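Local coordinates for protein 4'-phospho-dehydrooxetanocin synthase (Bacillus megaterium, PDB 5UL3) that uses cobalamin, a [4Fe-4S] cluster and S-adenosylmethionine to carry out the oxidative ring contraction of dAMP to an oxetane aldehyde in oxetanocin A biosynthesis, at residues A[135-149]-A[285-298]. Numbering follows the deposited sequence.
With EDO (1,2-ethanediol), chain V.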
# COMPACT_ATOMS: atom_id res chain seq x y z
N ARG A 135 5.84 2.12 7.87
CA ARG A 135 4.61 2.88 7.72
C ARG A 135 3.57 2.25 8.63
O ARG A 135 3.59 1.03 8.86
CB ARG A 135 4.08 2.90 6.27
CG ARG A 135 3.71 1.52 5.76
CD ARG A 135 3.31 1.48 4.28
NE ARG A 135 1.89 1.70 3.96
CZ ARG A 135 0.87 0.94 4.36
NH1 ARG A 135 1.07 -0.10 5.17
NH2 ARG A 135 -0.38 1.23 3.96
N LEU A 136 2.72 3.08 9.20
CA LEU A 136 1.63 2.60 10.05
C LEU A 136 0.96 1.39 9.42
O LEU A 136 0.49 1.45 8.28
CB LEU A 136 0.63 3.73 10.27
CG LEU A 136 -0.62 3.38 11.11
CD1 LEU A 136 -0.25 2.90 12.50
CD2 LEU A 136 -1.54 4.59 11.18
N ASN A 137 0.93 0.27 10.14
CA ASN A 137 0.44 -0.97 9.54
C ASN A 137 -1.08 -1.05 9.70
O ASN A 137 -1.60 -1.34 10.78
CB ASN A 137 1.10 -2.20 10.14
CG ASN A 137 0.61 -3.48 9.46
OD1 ASN A 137 -0.10 -4.28 10.07
ND2 ASN A 137 0.97 -3.66 8.17
N LEU A 138 -1.78 -0.87 8.59
CA LEU A 138 -3.24 -0.94 8.62
C LEU A 138 -3.75 -2.37 8.69
O LEU A 138 -4.84 -2.61 9.23
CB LEU A 138 -3.79 -0.25 7.37
CG LEU A 138 -3.36 1.22 7.22
CD1 LEU A 138 -3.95 1.82 5.95
CD2 LEU A 138 -3.81 2.05 8.44
N SER A 139 -2.99 -3.31 8.13
CA SER A 139 -3.41 -4.71 8.12
C SER A 139 -3.80 -5.16 9.52
O SER A 139 -4.88 -5.73 9.73
CB SER A 139 -2.28 -5.58 7.58
OG SER A 139 -1.76 -5.04 6.38
N THR A 140 -2.94 -4.88 10.50
CA THR A 140 -3.24 -5.21 11.88
C THR A 140 -3.92 -4.07 12.62
O THR A 140 -4.73 -4.33 13.52
CB THR A 140 -1.96 -5.62 12.64
OG1 THR A 140 -1.02 -4.54 12.63
CG2 THR A 140 -1.34 -6.86 12.02
N GLY A 141 -3.64 -2.82 12.25
CA GLY A 141 -4.20 -1.68 12.98
C GLY A 141 -5.71 -1.58 12.88
O GLY A 141 -6.38 -1.20 13.85
N THR A 142 -6.27 -1.90 11.71
CA THR A 142 -7.73 -1.85 11.59
C THR A 142 -8.40 -3.08 12.18
O THR A 142 -9.55 -2.99 12.62
CB THR A 142 -8.16 -1.69 10.12
OG1 THR A 142 -7.74 -2.84 9.38
CG2 THR A 142 -7.52 -0.46 9.51
N LEU A 143 -7.74 -4.24 12.17
CA LEU A 143 -8.31 -5.38 12.89
C LEU A 143 -8.40 -5.07 14.38
O LEU A 143 -9.42 -5.33 15.03
CB LEU A 143 -7.48 -6.63 12.65
CG LEU A 143 -7.43 -7.07 11.20
CD1 LEU A 143 -6.49 -8.30 11.06
CD2 LEU A 143 -8.87 -7.37 10.74
N SER A 144 -7.33 -4.50 14.93
CA SER A 144 -7.34 -4.08 16.34
C SER A 144 -8.45 -3.09 16.62
O SER A 144 -9.22 -3.26 17.58
CB SER A 144 -5.97 -3.46 16.70
OG SER A 144 -5.99 -2.88 17.99
N SER A 145 -8.54 -2.02 15.82
CA SER A 145 -9.52 -0.99 16.17
C SER A 145 -10.95 -1.48 16.00
O SER A 145 -11.84 -1.08 16.79
CB SER A 145 -9.28 0.28 15.35
OG SER A 145 -9.52 0.06 13.96
N TYR A 146 -11.20 -2.33 15.01
CA TYR A 146 -12.52 -2.96 14.88
C TYR A 146 -12.89 -3.74 16.15
O TYR A 146 -13.98 -3.57 16.70
CB TYR A 146 -12.53 -3.87 13.64
CG TYR A 146 -13.76 -4.75 13.61
CD1 TYR A 146 -14.97 -4.27 13.16
CD2 TYR A 146 -13.71 -6.05 14.13
CE1 TYR A 146 -16.11 -5.08 13.19
CE2 TYR A 146 -14.83 -6.85 14.17
CZ TYR A 146 -16.02 -6.36 13.69
OH TYR A 146 -17.14 -7.17 13.75
N LEU A 147 -11.98 -4.60 16.62
CA LEU A 147 -12.25 -5.40 17.81
C LEU A 147 -12.42 -4.54 19.06
O LEU A 147 -13.26 -4.83 19.92
CB LEU A 147 -11.13 -6.42 18.02
CG LEU A 147 -11.05 -7.52 16.96
CD1 LEU A 147 -9.81 -8.41 17.22
CD2 LEU A 147 -12.32 -8.37 16.91
N ARG A 148 -11.61 -3.47 19.19
CA ARG A 148 -11.75 -2.60 20.35
C ARG A 148 -13.06 -1.83 20.32
O ARG A 148 -13.73 -1.69 21.36
CB ARG A 148 -10.56 -1.63 20.44
CG ARG A 148 -9.26 -2.35 20.76
CD ARG A 148 -8.07 -1.38 20.80
NE ARG A 148 -6.85 -2.06 21.21
CZ ARG A 148 -5.63 -1.55 21.02
NH1 ARG A 148 -5.48 -0.37 20.43
NH2 ARG A 148 -4.56 -2.23 21.41
N LYS A 149 -13.45 -1.32 19.15
CA LYS A 149 -14.69 -0.55 19.08
C LYS A 149 -15.90 -1.43 19.38
O LYS A 149 -16.82 -1.01 20.07
CB LYS A 149 -14.85 0.12 17.72
CG LYS A 149 -16.15 0.93 17.60
CD LYS A 149 -16.23 1.68 16.26
CE LYS A 149 -17.47 2.62 16.22
NZ LYS A 149 -17.21 3.85 15.38
N GLU A 285 -19.00 2.14 8.17
CA GLU A 285 -19.21 2.58 9.54
C GLU A 285 -18.72 1.63 10.62
O GLU A 285 -18.85 1.98 11.80
CB GLU A 285 -20.70 2.87 9.77
CG GLU A 285 -21.60 1.70 9.40
CD GLU A 285 -22.99 2.16 9.02
OE1 GLU A 285 -23.94 1.33 9.04
OE2 GLU A 285 -23.14 3.35 8.69
N GLU A 286 -18.17 0.47 10.30
CA GLU A 286 -17.77 -0.43 11.37
C GLU A 286 -16.27 -0.44 11.62
O GLU A 286 -15.84 -0.99 12.63
CB GLU A 286 -18.25 -1.85 11.10
CG GLU A 286 -19.79 -1.90 11.09
CD GLU A 286 -20.34 -3.30 10.95
OE1 GLU A 286 -19.56 -4.27 11.01
OE2 GLU A 286 -21.57 -3.43 10.77
N VAL A 287 -15.46 0.12 10.72
CA VAL A 287 -14.01 0.06 10.88
C VAL A 287 -13.54 1.46 11.23
O VAL A 287 -13.59 2.38 10.39
CB VAL A 287 -13.31 -0.48 9.62
CG1 VAL A 287 -11.81 -0.51 9.83
CG2 VAL A 287 -13.79 -1.91 9.32
N PRO A 288 -13.11 1.70 12.48
CA PRO A 288 -12.72 3.05 12.89
C PRO A 288 -11.25 3.32 12.60
O PRO A 288 -10.56 2.49 12.00
CB PRO A 288 -12.99 3.04 14.41
CG PRO A 288 -12.59 1.61 14.79
CD PRO A 288 -12.96 0.72 13.58
N THR A 289 -10.78 4.49 13.03
CA THR A 289 -9.37 4.86 13.01
C THR A 289 -8.47 3.67 13.32
O THR A 289 -8.70 2.98 14.31
CB THR A 289 -9.12 5.96 14.05
OG1 THR A 289 -10.05 7.04 13.84
CG2 THR A 289 -7.65 6.47 13.98
N PRO A 290 -7.44 3.37 12.51
CA PRO A 290 -6.52 2.29 12.88
C PRO A 290 -5.93 2.53 14.25
O PRO A 290 -5.71 3.67 14.67
CB PRO A 290 -5.43 2.36 11.80
CG PRO A 290 -5.53 3.74 11.26
CD PRO A 290 -6.98 4.08 11.31
N SER A 291 -5.64 1.44 14.95
CA SER A 291 -5.03 1.55 16.27
C SER A 291 -3.65 2.16 16.13
O SER A 291 -2.92 1.88 15.18
CB SER A 291 -4.95 0.17 16.94
OG SER A 291 -6.27 -0.32 17.20
N LEU A 292 -3.26 2.99 17.10
CA LEU A 292 -2.03 3.77 16.99
C LEU A 292 -0.96 3.34 17.99
O LEU A 292 0.02 4.07 18.20
CB LEU A 292 -2.33 5.26 17.12
CG LEU A 292 -3.31 5.80 16.06
CD1 LEU A 292 -3.70 7.25 16.33
CD2 LEU A 292 -2.72 5.66 14.66
N ASP A 293 -1.09 2.13 18.55
CA ASP A 293 -0.15 1.60 19.54
C ASP A 293 1.31 1.70 19.08
O ASP A 293 2.21 1.94 19.90
CB ASP A 293 -0.45 0.13 19.83
CG ASP A 293 -1.87 -0.11 20.35
OD1 ASP A 293 -2.78 0.68 20.04
OD2 ASP A 293 -2.04 -1.11 21.07
N ILE A 294 1.57 1.45 17.79
CA ILE A 294 2.93 1.37 17.27
C ILE A 294 3.46 2.72 16.81
O ILE A 294 4.65 2.83 16.47
CB ILE A 294 2.99 0.34 16.12
CG1 ILE A 294 2.28 -0.96 16.52
CG2 ILE A 294 4.43 -0.02 15.74
CD1 ILE A 294 2.92 -1.71 17.69
N LEU A 295 2.62 3.76 16.83
CA LEU A 295 2.97 5.00 16.17
C LEU A 295 4.23 5.63 16.77
O LEU A 295 5.11 6.11 16.03
CB LEU A 295 1.79 5.98 16.23
CG LEU A 295 2.03 7.25 15.42
CD1 LEU A 295 2.28 6.89 13.95
CD2 LEU A 295 0.87 8.23 15.55
N GLY A 296 4.35 5.64 18.10
CA GLY A 296 5.54 6.18 18.74
C GLY A 296 6.83 5.55 18.24
O GLY A 296 7.80 6.25 17.93
N GLU A 297 6.85 4.23 18.10
CA GLU A 297 8.03 3.57 17.58
C GLU A 297 8.21 3.85 16.09
O GLU A 297 9.34 3.98 15.61
CB GLU A 297 7.96 2.06 17.84
CG GLU A 297 8.16 1.72 19.32
CD GLU A 297 9.52 2.18 19.84
OE1 GLU A 297 10.55 1.74 19.28
OE2 GLU A 297 9.56 3.01 20.78
N ILE A 298 7.10 3.93 15.34
CA ILE A 298 7.19 4.29 13.93
C ILE A 298 7.86 5.66 13.77
O ILE A 298 8.66 5.87 12.85
CB ILE A 298 5.80 4.27 13.27
CG1 ILE A 298 5.33 2.83 13.15
CG2 ILE A 298 5.81 4.96 11.91
CD1 ILE A 298 3.85 2.73 12.82
C1 EDO V . 4.27 4.99 2.23
O1 EDO V . 5.64 4.88 2.67
C2 EDO V . 3.84 3.69 1.55
O2 EDO V . 2.42 3.55 1.66
O HOH W 1 -16.10 -1.94 15.23
O HOH W 2 -19.49 -5.52 13.40
O HOH W 3 -16.30 3.25 12.86
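Arg148 and Asp293 form a salt bridge between helix 138-149 of the cobalamin-binding Rossmann domain and segment 285-298, which runs between strand 273-275 of the Rossmann sheet and strand 305-311 of the radical SAM barrel. Segment 285-298 runs back along the helix, so that Tyr146 lies near Val287 and Leu136 near Leu295.

The Arg148 side chain starts with CB pointing toward segment 285-298. CG is anti to the carbonyl carbon (chi1 -67°), and from CG to NE the chain is extended. CD passes 4.2 Å from Ser291 OG. At the tip the guanidinium meets the carboxylate end-on, NH1 to Asp293 OD1 at 2.9 Å and NH2 to Asp293 OD2 at 2.8 Å. Both oxygens are met on the syn side, and the two planes are only 16° apart. NH2 also bonds Val155 O, which further fixes the group's rotation. Ser144 OG sits over the centre of one guanidinium face, 3.3 Å above its plane.

Ser144 OG also shares a hydrogen bond of 2.7 Å with Ser291 OG. Ser291 N donates almost straight to Gly141 O at 3.0 Å (176°). Gly141 O keeps its helical bond from Ser145 N, on the opposite face of the carbonyl plane. Gly141 has no side chain, and Pro290 CA packs against Gly141 O.

Leu136 forks over segment 285-298. Its CD2 touches Leu292 CD2 and Pro290 CG, while CD1 approaches Ile298 CD1. Leu138 CD2 packs alongside the Pro290 ring. This end borders the cofactor: Arg135 NH2 and Ser139 OG both hydrogen-bond cobalamin.

Waters join the other end. One donates to both Tyr146 O and Glu286 O. A second links Tyr146 OH to Glu286 OE1, which also bonds Tyr243 OH. A third accepts from Lys149 NZ at 2.7 Å and donates to Glu285 O.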